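Long-range contacts in Na-K-Cl cotransporter (PDB 3G40), which probably carries chloride together with cations across the membrane as a symporter of the SLC12A family, this chain being its C-terminal cytoplasmic domain: residues A[159-164]-A[246-251]; A[196-201]-A[225-230]; A[178-183]-A[273-278]. All blocks are in the same frame, centred on the assembly; numbering follows the deposited sequence.

Contact 1 of 3, residues A[159-164]-A[246-251]; sequences NLWIEN and SLHIFS
N159-W161 and L247-S251 run as parallel neighbouring strands, their axes 4.8 Å apart and inclined by 18°, joined by three backbone hydrogen bonds: N159 N to L247 O, I249 N to N159 O and W161 N to I249 O. W161, H248 and F250 form an aromatic cluster on one face of this ladder, with N159 beside H248. The indole of W161 lies on the phenyl ring of F250 as an offset stack, its five-membered ring 4.2 Å from the F250 ring between centroids, with planes only 9° apart and CE2 of F250 close to CG of W161. With CG beside the backbone N, the W161 ring also turns its N-H edge to H248: NE1 donates to ND1 at 3.0 Å, nearly straight at 171°. H248 ND1 lies in the indole plane, while NE1 is tilted slightly out of the imidazole plane. The amide of N159 stands alongside H248, ND2 3.4 Å from CE1. On the opposite face L160 CD2 meets I249 CG2 at 3.6 Å, beneath helix 179-192. Where the strands part beyond W161, one water donates to both W161 O and E163 OE2 and accepts from S251 N, replacing a direct bond. A leucine in place of W161 would probably leave H248 ND1 without this donor and open a gap over one face of F250. Because ND1 accepts the hydrogen bond from the indole N-H, it should itself carry no proton; bond and stack together hold the indole's rotation, and the bond orients the imidazole.

Contact 2 of 3, residues A[196-201]-A[225-230]; sequences LSFMTF and PNVKMQ
A methyl group sits squarely over an aromatic ring: CG1 of V227 is 3.6 Å from the centroid of the F198 ring and only 4° off its normal, a CH-pi contact in which all six ring carbons are almost equally distant. V227 places CG1 there by setting it anti to the backbone N (chi1 178°). The sulfur of M229 reaches the same ring obliquely, SD 3.6 Å from CD1 of F198, a Met-aromatic contact; the methionine chain bends at chi2 (-57°), which brings SD back toward the ring. F198 and M229 pack against helix 205-222, the crossover of the beta-alpha-beta unit whose two parallel strands, 195-201 and 228-232, pair here. Four backbone hydrogen bonds hold them together, K228 N to L196 O, F198 N to K228 O, Q230 N to F198 O and T200 N to Q230 O. On the face of S197 and K228, the bent chain of M199 lies alongside the extended Q230, with CE 3.4 Å from OE1. At the entry to the pair, two waters link L196 to the loop residue N226: one accepts from L196 N and donates to N226 O, the other donates to L196 O and to N226 O.

Contact 3 of 3, residues A[178-183]-A[273-278]; sequences MDLALL and IFALDS
D277 OD1 accepts the backbone N-H of L180 at 2.8 Å, nearly straight at 168°, and a water donates to the same oxygen. The second carboxylate oxygen, OD2, takes the N-H of D179 at 2.9 Å on its syn lone pair, whereas L180 N meets OD1 from the syn side but 33° out of the carboxylate plane. With CG beside its own backbone N (chi1 -73°), D277 reaches from the loop that follows strand 271-276 to the first turn of helix 179-192. The water ties this grip to the strand: it accepts from A181 N and donates to A275 O as well as to D277 OD1. OD2 of D179 comes within 3.1 Å of OD2 of D277, a pair of like charges; the helix dipole and the two N-H donors would probably ease the cost, and D179 OD1 takes a further bond from A283 N. Apolar packing lies beside this polar patch. CB of A181 and CB of A275 meet at 4.1 Å, and L180 lays CD1 against A275 CB and L276 O. A carboxylate from a distant part of the chain thus receives the first N-H groups at the N-terminus of a helix, fastening that helix to the sheet it covers in an alpha/beta fold.

In the fold
All three contacts lie in one half of the 10-stranded mixed sheet, in the second part of the cytoplasmic domain. Strands 271-276, 247-251, 157-161, 195-201 and 228-232 run parallel in that order across it, so contact 3 borders contact 1, which borders contact 2 at the edge strand 228-232. Centres of contacts 1 and 3 are about 9 Å apart, those of 1 and 2 about 10 Å, and those of 2 and 3 about 16 Å. Along the chain, contact 2 falls between the segments of both others, while those of 1 and 3 alternate. Among these five strands, only the pairing of 157-161 with 247-251 joins neighbours far apart in sequence, and helix 179-192, packing on L160, I249 and F198, spans all three contacts.

Contact 1 of 3, residues A[159-164]-A[246-251]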
loop_
_atom_site.group_PDB
_atom_site.type_symbol
_atom_site.label_atom_id
_atom_site.label_comp_id
_atom_site.label_asym_id
_atom_site.label_seq_id
_atom_site.Cartn_x
_atom_site.Cartn_y
_atom_site.Cartn_z
ATOM N N ASN A 159 17.110 2.064 -2.426
ATOM C CA ASN A 159 18.366 2.816 -2.438
ATOM C C ASN A 159 18.734 3.197 -1.010
ATOM O O ASN A 159 17.908 3.753 -0.288
ATOM C CB ASN A 159 18.249 4.114 -3.244
ATOM C CG ASN A 159 18.184 3.883 -4.745
ATOM O OD1 ASN A 159 18.515 2.807 -5.244
ATOM N ND2 ASN A 159 17.756 4.905 -5.468
ATOM N N LEU A 160 19.962 2.903 -0.600
ATOM C CA LEU A 160 20.473 3.414 0.674
ATOM C C LEU A 160 21.418 4.568 0.335
ATOM O O LEU A 160 22.447 4.360 -0.316
ATOM C CB LEU A 160 21.254 2.321 1.404
ATOM C CG LEU A 160 21.411 2.209 2.915
ATOM C CD1 LEU A 160 22.859 1.854 3.155
ATOM C CD2 LEU A 160 20.935 3.434 3.773
ATOM N N TRP A 161 21.059 5.775 0.763
ATOM C CA TRP A 161 21.863 6.961 0.523
ATOM C C TRP A 161 22.870 7.161 1.636
ATOM O O TRP A 161 22.509 7.343 2.796
ATOM C CB TRP A 161 20.967 8.197 0.397
ATOM C CG TRP A 161 20.161 8.178 -0.840
ATOM C CD1 TRP A 161 18.945 7.585 -1.019
ATOM C CD2 TRP A 161 20.530 8.734 -2.110
ATOM N NE1 TRP A 161 18.522 7.759 -2.315
ATOM C CE2 TRP A 161 19.478 8.463 -3.004
ATOM C CE3 TRP A 161 21.641 9.451 -2.568
ATOM C CZ2 TRP A 161 19.503 8.883 -4.337
ATOM C CZ3 TRP A 161 21.664 9.869 -3.891
ATOM C CH2 TRP A 161 20.606 9.583 -4.757
ATOM N N ILE A 162 24.142 7.135 1.267
ATOM C CA ILE A 162 25.221 7.257 2.226
ATOM C C ILE A 162 25.857 8.633 2.105
ATOM O O ILE A 162 26.313 9.020 1.032
ATOM C CB ILE A 162 26.244 6.144 1.993
ATOM C CG1 ILE A 162 25.576 4.800 2.295
ATOM C CG2 ILE A 162 27.483 6.366 2.834
ATOM C CD1 ILE A 162 26.402 3.600 1.961
ATOM N N GLU A 163 25.857 9.376 3.208
ATOM C CA GLU A 163 26.304 10.763 3.216
ATOM C C GLU A 163 27.780 10.882 2.871
ATOM O O GLU A 163 28.584 10.019 3.229
ATOM C CB GLU A 163 26.043 11.409 4.584
ATOM C CG GLU A 163 24.563 11.552 4.940
ATOM C CD GLU A 163 23.799 12.393 3.932
ATOM O OE1 GLU A 163 24.409 13.304 3.326
ATOM O OE2 GLU A 163 22.589 12.140 3.741
ATOM N N ASN A 164 28.130 11.958 2.174
ATOM C CA ASN A 164 29.521 12.225 1.841
ATOM C C ASN A 164 30.374 12.155 3.101
ATOM O O ASN A 164 30.103 12.845 4.086
ATOM C CB ASN A 164 29.657 13.597 1.183
ATOM C CG ASN A 164 30.991 13.782 0.474
ATOM O OD1 ASN A 164 31.717 12.818 0.217
ATOM N ND2 ASN A 164 31.313 15.028 0.148
ATOM N N SER A 246 11.799 1.960 -5.120
ATOM C CA SER A 246 10.530 1.828 -4.382
ATOM C C SER A 246 10.625 2.590 -3.077
ATOM O O SER A 246 9.654 3.203 -2.597
ATOM C CB SER A 246 10.248 0.354 -4.071
ATOM O OG SER A 246 10.299 -0.449 -5.255
ATOM N N LEU A 247 11.807 2.540 -2.487
ATOM C CA LEU A 247 12.044 3.186 -1.209
ATOM C C LEU A 247 13.464 3.703 -1.154
ATOM O O LEU A 247 14.419 2.953 -1.405
ATOM C CB LEU A 247 11.846 2.196 -0.060
ATOM C CG LEU A 247 12.147 2.747 1.350
ATOM C CD1 LEU A 247 11.089 3.757 1.815
ATOM C CD2 LEU A 247 12.268 1.615 2.377
ATOM N N HIS A 248 13.590 4.980 -0.816
ATOM C CA HIS A 248 14.886 5.595 -0.548
ATOM C C HIS A 248 15.097 5.665 0.964
ATOM O O HIS A 248 14.250 6.199 1.686
ATOM C CB HIS A 248 14.902 7.011 -1.104
ATOM C CG HIS A 248 14.735 7.074 -2.588
ATOM N ND1 HIS A 248 15.808 7.072 -3.454
ATOM C CD2 HIS A 248 13.626 7.142 -3.362
ATOM C CE1 HIS A 248 15.365 7.136 -4.696
ATOM N NE2 HIS A 248 14.045 7.184 -4.670
ATOM N N ILE A 249 16.214 5.115 1.433
ATOM C CA ILE A 249 16.609 5.213 2.841
ATOM C C ILE A 249 17.716 6.246 2.986
ATOM O O ILE A 249 18.746 6.167 2.298
ATOM C CB ILE A 249 17.102 3.843 3.371
ATOM C CG1 ILE A 249 16.001 2.783 3.182
ATOM C CG2 ILE A 249 17.553 3.951 4.840
ATOM C CD1 ILE A 249 16.469 1.371 3.392
ATOM N N PHE A 250 17.484 7.239 3.842
ATOM C CA PHE A 250 18.474 8.268 4.146
ATOM C C PHE A 250 18.820 8.209 5.627
ATOM O O PHE A 250 18.080 7.626 6.420
ATOM C CB PHE A 250 17.908 9.661 3.847
ATOM C CG PHE A 250 17.602 9.900 2.393
ATOM C CD1 PHE A 250 16.347 9.612 1.876
ATOM C CD2 PHE A 250 18.564 10.432 1.548
ATOM C CE1 PHE A 250 16.062 9.836 0.531
ATOM C CE2 PHE A 250 18.285 10.658 0.195
ATOM C CZ PHE A 250 17.036 10.353 -0.307
ATOM N N SER A 251 19.934 8.821 6.007
ATOM C CA SER A 251 20.168 9.098 7.419
ATOM C C SER A 251 19.373 10.341 7.807
ATOM O O SER A 251 19.167 11.230 6.979
ATOM C CB SER A 251 21.659 9.287 7.688
ATOM O OG SER A 251 22.317 8.044 7.537
HETATM O O HOH W 1 23.140 6.601 5.428
HETATM O O HOH W 2 21.625 9.710 3.917
HETATM O O HOH W 3 25.268 8.313 5.684
#

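Contact 2 of 3, residues A[196-201]-A[225-230]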
loop_
_atom_site.group_PDB
_atom_site.type_symbol
_atom_site.label_atom_id
_atom_site.label_comp_id
_atom_site.label_asym_id
_atom_site.label_seq_id
_atom_site.Cartn_x
_atom_site.Cartn_y
_atom_site.Cartn_z
ATOM N N LEU A 196 19.024 -4.019 -3.884
ATOM C CA LEU A 196 19.542 -2.936 -3.062
ATOM C C LEU A 196 20.687 -2.216 -3.758
ATOM O O LEU A 196 21.591 -2.870 -4.285
ATOM C CB LEU A 196 20.042 -3.486 -1.725
ATOM C CG LEU A 196 20.683 -2.511 -0.744
ATOM C CD1 LEU A 196 19.750 -1.343 -0.403
ATOM C CD2 LEU A 196 21.090 -3.247 0.550
ATOM N N SER A 197 20.654 -0.882 -3.758
ATOM C CA SER A 197 21.787 -0.085 -4.260
ATOM C C SER A 197 22.284 0.852 -3.179
ATOM O O SER A 197 21.494 1.374 -2.391
ATOM C CB SER A 197 21.421 0.763 -5.491
ATOM O OG SER A 197 20.953 -0.017 -6.566
ATOM N N PHE A 198 23.599 1.062 -3.148
ATOM C CA PHE A 198 24.196 2.084 -2.298
ATOM C C PHE A 198 24.459 3.304 -3.170
ATOM O O PHE A 198 25.113 3.196 -4.213
ATOM C CB PHE A 198 25.540 1.621 -1.723
ATOM C CG PHE A 198 25.449 0.519 -0.711
ATOM C CD1 PHE A 198 26.601 -0.138 -0.300
ATOM C CD2 PHE A 198 24.231 0.141 -0.160
ATOM C CE1 PHE A 198 26.547 -1.147 0.636
ATOM C CE2 PHE A 198 24.172 -0.878 0.783
ATOM C CZ PHE A 198 25.319 -1.512 1.186
ATOM N N MET A 199 23.957 4.453 -2.733
ATOM C CA MET A 199 24.098 5.716 -3.455
ATOM C C MET A 199 24.906 6.714 -2.625
ATOM O O MET A 199 24.685 6.869 -1.423
ATOM C CB MET A 199 22.714 6.310 -3.733
ATOM C CG MET A 199 21.703 5.312 -4.320
ATOM S SD MET A 199 22.000 4.971 -6.056
ATOM C CE MET A 199 22.254 6.632 -6.643
ATOM N N THR A 200 25.853 7.400 -3.256
ATOM C CA THR A 200 26.534 8.484 -2.564
ATOM C C THR A 200 26.947 9.558 -3.575
ATOM O O THR A 200 26.588 9.479 -4.742
ATOM C CB THR A 200 27.749 7.987 -1.747
ATOM O OG1 THR A 200 28.147 8.997 -0.808
ATOM C CG2 THR A 200 28.925 7.657 -2.665
ATOM N N PHE A 201 27.669 10.567 -3.117
ATOM C CA PHE A 201 28.111 11.649 -4.004
ATOM C C PHE A 201 29.497 12.106 -3.588
ATOM O O PHE A 201 29.913 11.885 -2.449
ATOM C CB PHE A 201 27.130 12.818 -3.935
ATOM C CG PHE A 201 26.793 13.219 -2.536
ATOM C CD1 PHE A 201 27.458 14.267 -1.924
ATOM C CD2 PHE A 201 25.832 12.527 -1.819
ATOM C CE1 PHE A 201 27.155 14.631 -0.624
ATOM C CE2 PHE A 201 25.526 12.880 -0.519
ATOM C CZ PHE A 201 26.191 13.933 0.081
ATOM N N PRO A 225 25.021 -9.479 -0.679
ATOM C CA PRO A 225 25.331 -9.810 -2.073
ATOM C C PRO A 225 24.505 -8.989 -3.058
ATOM O O PRO A 225 23.429 -8.491 -2.706
ATOM C CB PRO A 225 24.924 -11.286 -2.190
ATOM C CG PRO A 225 24.308 -11.669 -0.852
ATOM C CD PRO A 225 24.019 -10.400 -0.117
ATOM N N ASN A 226 25.025 -8.853 -4.277
ATOM C CA ASN A 226 24.303 -8.229 -5.381
ATOM C C ASN A 226 23.916 -6.771 -5.133
ATOM O O ASN A 226 22.903 -6.301 -5.642
ATOM C CB ASN A 226 23.056 -9.051 -5.728
ATOM C CG ASN A 226 23.382 -10.506 -6.014
ATOM O OD1 ASN A 226 24.256 -10.811 -6.823
ATOM N ND2 ASN A 226 22.678 -11.412 -5.342
ATOM N N VAL A 227 24.730 -6.060 -4.364
ATOM C CA VAL A 227 24.528 -4.632 -4.137
ATOM C C VAL A 227 25.179 -3.807 -5.256
ATOM O O VAL A 227 26.344 -4.015 -5.595
ATOM C CB VAL A 227 25.076 -4.220 -2.757
ATOM C CG1 VAL A 227 24.905 -2.722 -2.528
ATOM C CG2 VAL A 227 24.368 -5.015 -1.658
ATOM N N LYS A 228 24.419 -2.884 -5.840
ATOM C CA LYS A 228 24.952 -2.006 -6.885
ATOM C C LYS A 228 25.353 -0.666 -6.289
ATOM O O LYS A 228 24.640 -0.125 -5.448
ATOM C CB LYS A 228 23.913 -1.785 -7.988
ATOM C CG LYS A 228 23.569 -3.040 -8.775
ATOM C CD LYS A 228 22.638 -2.730 -9.938
ATOM C CE LYS A 228 22.318 -3.983 -10.747
ATOM N NZ LYS A 228 21.249 -3.738 -11.759
ATOM N N MET A 229 26.496 -0.142 -6.717
ATOM C CA MET A 229 27.035 1.101 -6.177
ATOM C C MET A 229 26.927 2.222 -7.200
ATOM O O MET A 229 27.261 2.032 -8.371
ATOM C CB MET A 229 28.515 0.926 -5.814
ATOM C CG MET A 229 28.844 -0.379 -5.123
ATOM S SD MET A 229 27.841 -0.554 -3.632
ATOM C CE MET A 229 28.397 -2.179 -3.109
ATOM N N GLN A 230 26.464 3.388 -6.763
ATOM C CA GLN A 230 26.524 4.587 -7.595
ATOM C C GLN A 230 27.177 5.715 -6.824
ATOM O O GLN A 230 26.757 6.044 -5.722
ATOM C CB GLN A 230 25.129 5.034 -8.027
ATOM C CG GLN A 230 24.515 4.206 -9.129
ATOM C CD GLN A 230 23.255 4.843 -9.699
ATOM O OE1 GLN A 230 23.192 6.057 -9.903
ATOM N NE2 GLN A 230 22.244 4.019 -9.960
HETATM O O HOH W 4 20.569 -6.471 -4.346
HETATM O O HOH W 5 21.094 -4.006 -6.916
#

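Contact 3 of 3, residues A[178-183]-A[273-278]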
loop_
_atom_site.group_PDB
_atom_site.type_symbol
_atom_site.label_atom_id
_atom_site.label_comp_id
_atom_site.label_asym_id
_atom_site.label_seq_id
_atom_site.Cartn_x
_atom_site.Cartn_y
_atom_site.Cartn_z
ATOM N N MET A 178 24.708 6.196 10.503
ATOM C CA MET A 178 24.182 5.431 9.378
ATOM C C MET A 178 23.961 3.954 9.703
ATOM O O MET A 178 23.610 3.164 8.820
ATOM C CB MET A 178 25.103 5.557 8.137
ATOM C CG MET A 178 26.414 4.791 8.262
ATOM S SD MET A 178 27.286 4.601 6.673
ATOM C CE MET A 178 27.528 6.318 6.226
ATOM N N ASP A 179 24.161 3.572 10.962
ATOM C CA ASP A 179 24.002 2.168 11.330
ATOM C C ASP A 179 22.563 1.677 11.158
ATOM O O ASP A 179 22.333 0.598 10.592
ATOM C CB ASP A 179 24.465 1.923 12.762
ATOM C CG ASP A 179 25.951 2.109 12.926
ATOM O OD1 ASP A 179 26.675 1.099 12.935
ATOM O OD2 ASP A 179 26.386 3.266 13.043
ATOM N N LEU A 180 21.606 2.462 11.651
ATOM C CA LEU A 180 20.189 2.095 11.568
ATOM C C LEU A 180 19.764 2.072 10.093
ATOM O O LEU A 180 19.053 1.168 9.656
ATOM C CB LEU A 180 19.327 3.100 12.353
ATOM C CG LEU A 180 18.087 2.652 13.129
ATOM C CD1 LEU A 180 17.070 3.800 13.221
ATOM C CD2 LEU A 180 17.448 1.390 12.565
ATOM N N ALA A 181 20.213 3.066 9.326
ATOM C CA ALA A 181 19.921 3.112 7.889
ATOM C C ALA A 181 20.350 1.822 7.183
ATOM O O ALA A 181 19.572 1.220 6.441
ATOM C CB ALA A 181 20.598 4.334 7.234
ATOM N N LEU A 182 21.580 1.386 7.447
ATOM C CA LEU A 182 22.110 0.155 6.857
ATOM C C LEU A 182 21.334 -1.088 7.284
ATOM O O LEU A 182 21.034 -1.957 6.468
ATOM C CB LEU A 182 23.593 -0.007 7.204
ATOM C CG LEU A 182 24.334 -1.228 6.665
ATOM C CD1 LEU A 182 24.218 -1.296 5.129
ATOM C CD2 LEU A 182 25.796 -1.165 7.108
ATOM N N LEU A 183 21.018 -1.181 8.574
ATOM C CA LEU A 183 20.280 -2.335 9.091
ATOM C C LEU A 183 18.888 -2.434 8.485
ATOM O O LEU A 183 18.429 -3.522 8.141
ATOM C CB LEU A 183 20.198 -2.278 10.620
ATOM C CG LEU A 183 21.526 -2.560 11.323
ATOM C CD1 LEU A 183 21.524 -1.987 12.728
ATOM C CD2 LEU A 183 21.826 -4.065 11.337
ATOM N N ILE A 273 12.426 6.931 3.765
ATOM C CA ILE A 273 12.494 6.747 5.203
ATOM C C ILE A 273 13.830 7.299 5.691
ATOM O O ILE A 273 14.849 7.178 5.000
ATOM C CB ILE A 273 12.245 5.265 5.619
ATOM C CG1 ILE A 273 11.999 5.143 7.132
ATOM C CG2 ILE A 273 13.374 4.362 5.145
ATOM C CD1 ILE A 273 11.361 3.808 7.548
ATOM N N PHE A 274 13.804 7.963 6.845
ATOM C CA PHE A 274 14.970 8.662 7.381
ATOM C C PHE A 274 15.321 8.085 8.738
ATOM O O PHE A 274 14.476 8.021 9.635
ATOM C CB PHE A 274 14.690 10.164 7.483
ATOM C CG PHE A 274 14.260 10.776 6.185
ATOM C CD1 PHE A 274 12.944 10.680 5.767
ATOM C CD2 PHE A 274 15.186 11.419 5.361
ATOM C CE1 PHE A 274 12.546 11.223 4.550
ATOM C CE2 PHE A 274 14.799 11.971 4.150
ATOM C CZ PHE A 274 13.483 11.875 3.740
ATOM N N ALA A 275 16.564 7.643 8.874
ATOM C CA ALA A 275 16.983 6.900 10.047
ATOM C C ALA A 275 18.058 7.614 10.868
ATOM O O ALA A 275 19.154 7.899 10.368
ATOM C CB ALA A 275 17.454 5.514 9.638
ATOM N N LEU A 276 17.739 7.893 12.136
ATOM C CA LEU A 276 18.690 8.493 13.069
ATOM C C LEU A 276 19.133 7.430 14.059
ATOM O O LEU A 276 18.299 6.778 14.689
ATOM C CB LEU A 276 18.051 9.674 13.807
ATOM C CG LEU A 276 18.793 10.290 14.995
ATOM C CD1 LEU A 276 20.110 10.933 14.580
ATOM C CD2 LEU A 276 17.893 11.311 15.676
ATOM N N ASP A 277 20.444 7.255 14.188
ATOM C CA ASP A 277 21.016 6.270 15.102
ATOM C C ASP A 277 20.819 6.661 16.567
ATOM O O ASP A 277 20.718 7.840 16.897
ATOM C CB ASP A 277 22.520 6.151 14.879
ATOM C CG ASP A 277 22.869 5.425 13.605
ATOM O OD1 ASP A 277 21.953 4.985 12.879
ATOM O OD2 ASP A 277 24.073 5.291 13.345
ATOM N N SER A 278 20.802 5.667 17.444
ATOM C CA SER A 278 20.823 5.939 18.874
ATOM C C SER A 278 22.256 6.275 19.239
ATOM O O SER A 278 22.519 6.993 20.205
ATOM C CB SER A 278 20.383 4.711 19.664
ATOM O OG SER A 278 21.286 3.637 19.464
HETATM O O HOH W 6 20.959 5.808 10.402
#